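Local structure of putative lipoprotein (Pectobacterium atrosepticum SCRI1043, 3BDU) at residues P21-I30 against Q41-M50. The protein is of unknown function but is a putative lipoprotein, probably anchored to the cell membrane through a lipidated N-terminus, with a small SH3-like beta domain. Residues are numbered along the deposited sequence; the frame is centred on the assembly and turned at random.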
loop_
_atom_site.group_PDB
_atom_site.type_symbol
_atom_site.label_atom_id
_atom_site.label_comp_id
_atom_site.label_asym_id
_atom_site.label_seq_id
_atom_site.Cartn_x
_atom_site.Cartn_y
_atom_site.Cartn_z
ATOM N N PRO A 21 -7.139 -14.202 -15.322
ATOM C CA PRO A 21 -7.717 -13.336 -14.294
ATOM C C PRO A 21 -7.081 -11.961 -14.477
ATOM O O PRO A 21 -5.910 -11.860 -14.846
ATOM C CB PRO A 21 -7.284 -14.007 -12.991
ATOM C CG PRO A 21 -7.217 -15.473 -13.380
ATOM C CD PRO A 21 -6.539 -15.411 -14.726
ATOM N N LYS A 22 -7.852 -10.910 -14.244
ATOM C CA LYS A 22 -7.344 -9.552 -14.396
ATOM C C LYS A 22 -7.920 -8.647 -13.316
ATOM O O LYS A 22 -8.992 -8.917 -12.765
ATOM C CB LYS A 22 -7.737 -8.991 -15.765
ATOM C CG LYS A 22 -7.217 -9.807 -16.945
ATOM C CD LYS A 22 -7.762 -9.286 -18.268
ATOM C CE LYS A 22 -9.055 -9.985 -18.660
ATOM N NZ LYS A 22 -8.797 -11.375 -19.143
ATOM N N VAL A 23 -7.206 -7.569 -13.019
ATOM C CA VAL A 23 -7.689 -6.622 -12.029
ATOM C C VAL A 23 -8.903 -5.901 -12.595
ATOM O O VAL A 23 -8.906 -5.470 -13.751
ATOM C CB VAL A 23 -6.620 -5.576 -11.665
ATOM C CG1 VAL A 23 -7.219 -4.520 -10.730
ATOM C CG2 VAL A 23 -5.441 -6.260 -10.980
ATOM N N ASP A 24 -9.940 -5.798 -11.772
ATOM C CA ASP A 24 -11.171 -5.110 -12.137
ATOM C C ASP A 24 -11.020 -3.721 -11.524
ATOM O O ASP A 24 -11.008 -3.570 -10.307
ATOM C CB ASP A 24 -12.371 -5.835 -11.515
ATOM C CG ASP A 24 -13.692 -5.127 -11.774
ATOM O OD1 ASP A 24 -13.686 -3.935 -12.153
ATOM O OD2 ASP A 24 -14.744 -5.772 -11.583
ATOM N N ASP A 25 -10.889 -2.703 -12.367
ATOM C CA ASP A 25 -10.715 -1.346 -11.871
ATOM C C ASP A 25 -11.883 -0.841 -11.026
ATOM O O ASP A 25 -11.705 0.048 -10.200
ATOM C CB ASP A 25 -10.452 -0.397 -13.042
ATOM C CG ASP A 25 -9.042 -0.531 -13.591
ATOM O OD1 ASP A 25 -8.480 -1.646 -13.532
ATOM O OD2 ASP A 25 -8.496 0.476 -14.083
ATOM N N GLU A 26 -13.069 -1.408 -11.219
ATOM C CA GLU A 26 -14.230 -0.980 -10.448
ATOM C C GLU A 26 -14.181 -1.458 -8.989
ATOM O O GLU A 26 -14.849 -0.887 -8.128
ATOM C CB GLU A 26 -15.525 -1.491 -11.092
ATOM C CG GLU A 26 -15.704 -1.100 -12.563
ATOM C CD GLU A 26 -17.106 -1.390 -13.089
ATOM O OE1 GLU A 26 -17.687 -2.441 -12.731
ATOM O OE2 GLU A 26 -17.625 -0.569 -13.875
ATOM N N THR A 27 -13.395 -2.495 -8.714
ATOM C CA THR A 27 -13.308 -3.033 -7.356
ATOM C C THR A 27 -11.902 -3.066 -6.787
ATOM O O THR A 27 -11.729 -3.074 -5.569
ATOM C CB THR A 27 -13.826 -4.470 -7.291
ATOM O OG1 THR A 27 -12.979 -5.307 -8.087
ATOM C CG2 THR A 27 -15.251 -4.553 -7.806
ATOM N N GLY A 28 -10.906 -3.103 -7.670
ATOM C CA GLY A 28 -9.522 -3.167 -7.243
ATOM C C GLY A 28 -9.073 -4.588 -6.934
ATOM O O GLY A 28 -7.939 -4.819 -6.512
HETATM N N MSE A 29 -9.965 -5.548 -7.140
HETATM C CA MSE A 29 -9.636 -6.942 -6.875
HETATM C C MSE A 29 -9.390 -7.694 -8.188
HETATM O O MSE A 29 -9.579 -7.144 -9.270
HETATM C CB MSE A 29 -10.782 -7.579 -6.078
HETATM C CG MSE A 29 -11.061 -6.856 -4.754
HETATM SE SE MSE A 29 -12.611 -7.624 -3.868
HETATM C CE MSE A 29 -13.974 -6.723 -4.853
ATOM N N ILE A 30 -8.932 -8.935 -8.096
ATOM C CA ILE A 30 -8.678 -9.730 -9.294
ATOM C C ILE A 30 -9.967 -10.448 -9.662
ATOM O O ILE A 30 -10.532 -11.176 -8.854
ATOM C CB ILE A 30 -7.562 -10.754 -9.049
ATOM C CG1 ILE A 30 -6.242 -10.013 -8.826
ATOM C CG2 ILE A 30 -7.452 -11.715 -10.234
ATOM C CD1 ILE A 30 -5.099 -10.924 -8.469
ATOM N N GLN A 41 -14.333 -12.766 -7.744
ATOM C CA GLN A 41 -13.340 -11.727 -7.508
ATOM C C GLN A 41 -12.592 -12.148 -6.255
ATOM O O GLN A 41 -13.183 -12.708 -5.333
ATOM C CB GLN A 41 -13.996 -10.366 -7.277
ATOM C CG GLN A 41 -14.903 -9.897 -8.411
ATOM C CD GLN A 41 -14.496 -8.538 -8.953
ATOM O OE1 GLN A 41 -13.590 -7.896 -8.422
ATOM N NE2 GLN A 41 -15.169 -8.090 -10.014
ATOM N N ILE A 42 -11.291 -11.890 -6.225
ATOM C CA ILE A 42 -10.484 -12.255 -5.073
ATOM C C ILE A 42 -9.489 -11.140 -4.771
ATOM O O ILE A 42 -8.885 -10.577 -5.686
ATOM C CB ILE A 42 -9.735 -13.588 -5.331
ATOM C CG1 ILE A 42 -8.882 -13.952 -4.118
ATOM C CG2 ILE A 42 -8.856 -13.468 -6.585
ATOM C CD1 ILE A 42 -8.234 -15.318 -4.233
ATOM N N ASN A 43 -9.339 -10.803 -3.494
ATOM C CA ASN A 43 -8.402 -9.757 -3.082
ATOM C C ASN A 43 -6.997 -10.064 -3.635
ATOM O O ASN A 43 -6.487 -11.173 -3.470
ATOM C CB ASN A 43 -8.359 -9.672 -1.550
ATOM C CG ASN A 43 -7.633 -8.431 -1.046
ATOM O OD1 ASN A 43 -6.482 -8.184 -1.407
ATOM N ND2 ASN A 43 -8.305 -7.647 -0.207
ATOM N N ARG A 44 -6.376 -9.080 -4.284
ATOM C CA ARG A 44 -5.041 -9.253 -4.863
ATOM C C ARG A 44 -4.034 -9.737 -3.824
ATOM O O ARG A 44 -3.073 -10.426 -4.158
ATOM C CB ARG A 44 -4.526 -7.928 -5.449
ATOM C CG ARG A 44 -5.374 -7.333 -6.562
ATOM C CD ARG A 44 -4.896 -5.919 -6.906
ATOM N NE ARG A 44 -3.479 -5.897 -7.260
ATOM C CZ ARG A 44 -2.807 -4.801 -7.591
ATOM N NH1 ARG A 44 -3.424 -3.626 -7.610
ATOM N NH2 ARG A 44 -1.518 -4.882 -7.907
ATOM N N ASP A 45 -4.241 -9.356 -2.567
ATOM C CA ASP A 45 -3.323 -9.766 -1.505
ATOM C C ASP A 45 -3.416 -11.256 -1.189
ATOM O O ASP A 45 -2.523 -11.814 -0.553
ATOM C CB ASP A 45 -3.572 -8.950 -0.235
ATOM C CG ASP A 45 -3.291 -7.472 -0.435
ATOM O OD1 ASP A 45 -2.349 -7.154 -1.191
ATOM O OD2 ASP A 45 -3.997 -6.632 0.169
ATOM N N ASN A 46 -4.477 -11.905 -1.656
ATOM C CA ASN A 46 -4.652 -13.329 -1.403
ATOM C C ASN A 46 -4.224 -14.180 -2.594
ATOM O O ASN A 46 -4.468 -15.387 -2.611
ATOM C CB ASN A 46 -6.108 -13.650 -1.059
ATOM C CG ASN A 46 -6.262 -15.014 -0.389
ATOM O OD1 ASN A 46 -7.353 -15.586 -0.358
ATOM N ND2 ASN A 46 -5.164 -15.532 0.164
ATOM N N VAL A 47 -3.607 -13.554 -3.593
ATOM C CA VAL A 47 -3.145 -14.287 -4.767
ATOM C C VAL A 47 -1.622 -14.297 -4.769
ATOM O O VAL A 47 -0.972 -13.263 -4.978
ATOM C CB VAL A 47 -3.667 -13.661 -6.084
ATOM C CG1 VAL A 47 -3.145 -14.457 -7.277
ATOM C CG2 VAL A 47 -5.195 -13.656 -6.091
ATOM N N LYS A 48 -1.058 -15.476 -4.528
ATOM C CA LYS A 48 0.387 -15.644 -4.477
ATOM C C LYS A 48 1.013 -15.825 -5.854
ATOM O O LYS A 48 1.976 -15.143 -6.202
ATOM C CB LYS A 48 0.728 -16.850 -3.595
ATOM C CG LYS A 48 2.212 -17.101 -3.420
ATOM C CD LYS A 48 2.455 -18.259 -2.464
ATOM C CE LYS A 48 3.939 -18.414 -2.151
ATOM N NZ LYS A 48 4.206 -19.571 -1.247
ATOM N N GLU A 49 0.471 -16.760 -6.627
ATOM C CA GLU A 49 0.992 -17.050 -7.959
ATOM C C GLU A 49 -0.134 -17.461 -8.889
ATOM O O GLU A 49 -1.244 -17.771 -8.449
ATOM C CB GLU A 49 2.003 -18.196 -7.900
ATOM C CG GLU A 49 3.098 -18.029 -6.876
ATOM C CD GLU A 49 3.958 -19.273 -6.763
ATOM O OE1 GLU A 49 4.815 -19.492 -7.644
ATOM O OE2 GLU A 49 3.763 -20.039 -5.796
HETATM N N MSE A 50 0.178 -17.501 -10.176
HETATM C CA MSE A 50 -0.798 -17.872 -11.181
HETATM C C MSE A 50 -0.093 -18.591 -12.323
HETATM O O MSE A 50 0.867 -18.075 -12.887
HETATM C CB MSE A 50 -1.487 -16.614 -11.691
HETATM C CG MSE A 50 -2.706 -16.852 -12.532
HETATM SE SE MSE A 50 -3.505 -15.149 -12.943
HETATM C CE MSE A 50 -4.252 -14.753 -11.214
HETATM O O HOH W 1 -7.393 -6.408 -4.174
HETATM O O HOH W 2 -6.029 -2.997 -6.510
#
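The side-chain amide of Gln-41 is gripped at both ends by the 24-29 turn. Its NE2 donates to Asp-24 OD2 (2.8 Å, N-H...O 163°), with the acceptor nearly in the amide plane, while Thr-27 OG1 donates to Gln-41 OE1 at 2.7 Å. A bend at chi2 (-124°) carries the amide to the turn, and the two bonds fix its rotation. Next to it, Ile-30 and Ile-42 form an antiparallel hydrogen-bonded pair, Ile-30 N to Ile-42 O being 2.9 Å and Ile-42 N to Ile-30 O 2.8 Å. This pair joins strands 30-33 and 39-42 of a small antiparallel sheet, in a chain whose all-beta build fits the SH3-like clan of DUF903. Beyond it, Ile-30 CD1 meets Val-47 CG2 tip to tip at 3.6 Å, and Pro-21 CD touches the selenium of Met-50. Two waters link Gly-28 O to Arg-44, one through the backbone N and the other through NH1 at the guanidinium edge. In the second shell, an Asx turn (Glu-26 N to Asp-24 OD1) and an ST turn (Met-29 N to Thr-27 OG1, 3.2 Å) orient the groups that hold Gln-41. Lys-20 of the second subunit forms a salt bridge with Asp-24 OD2.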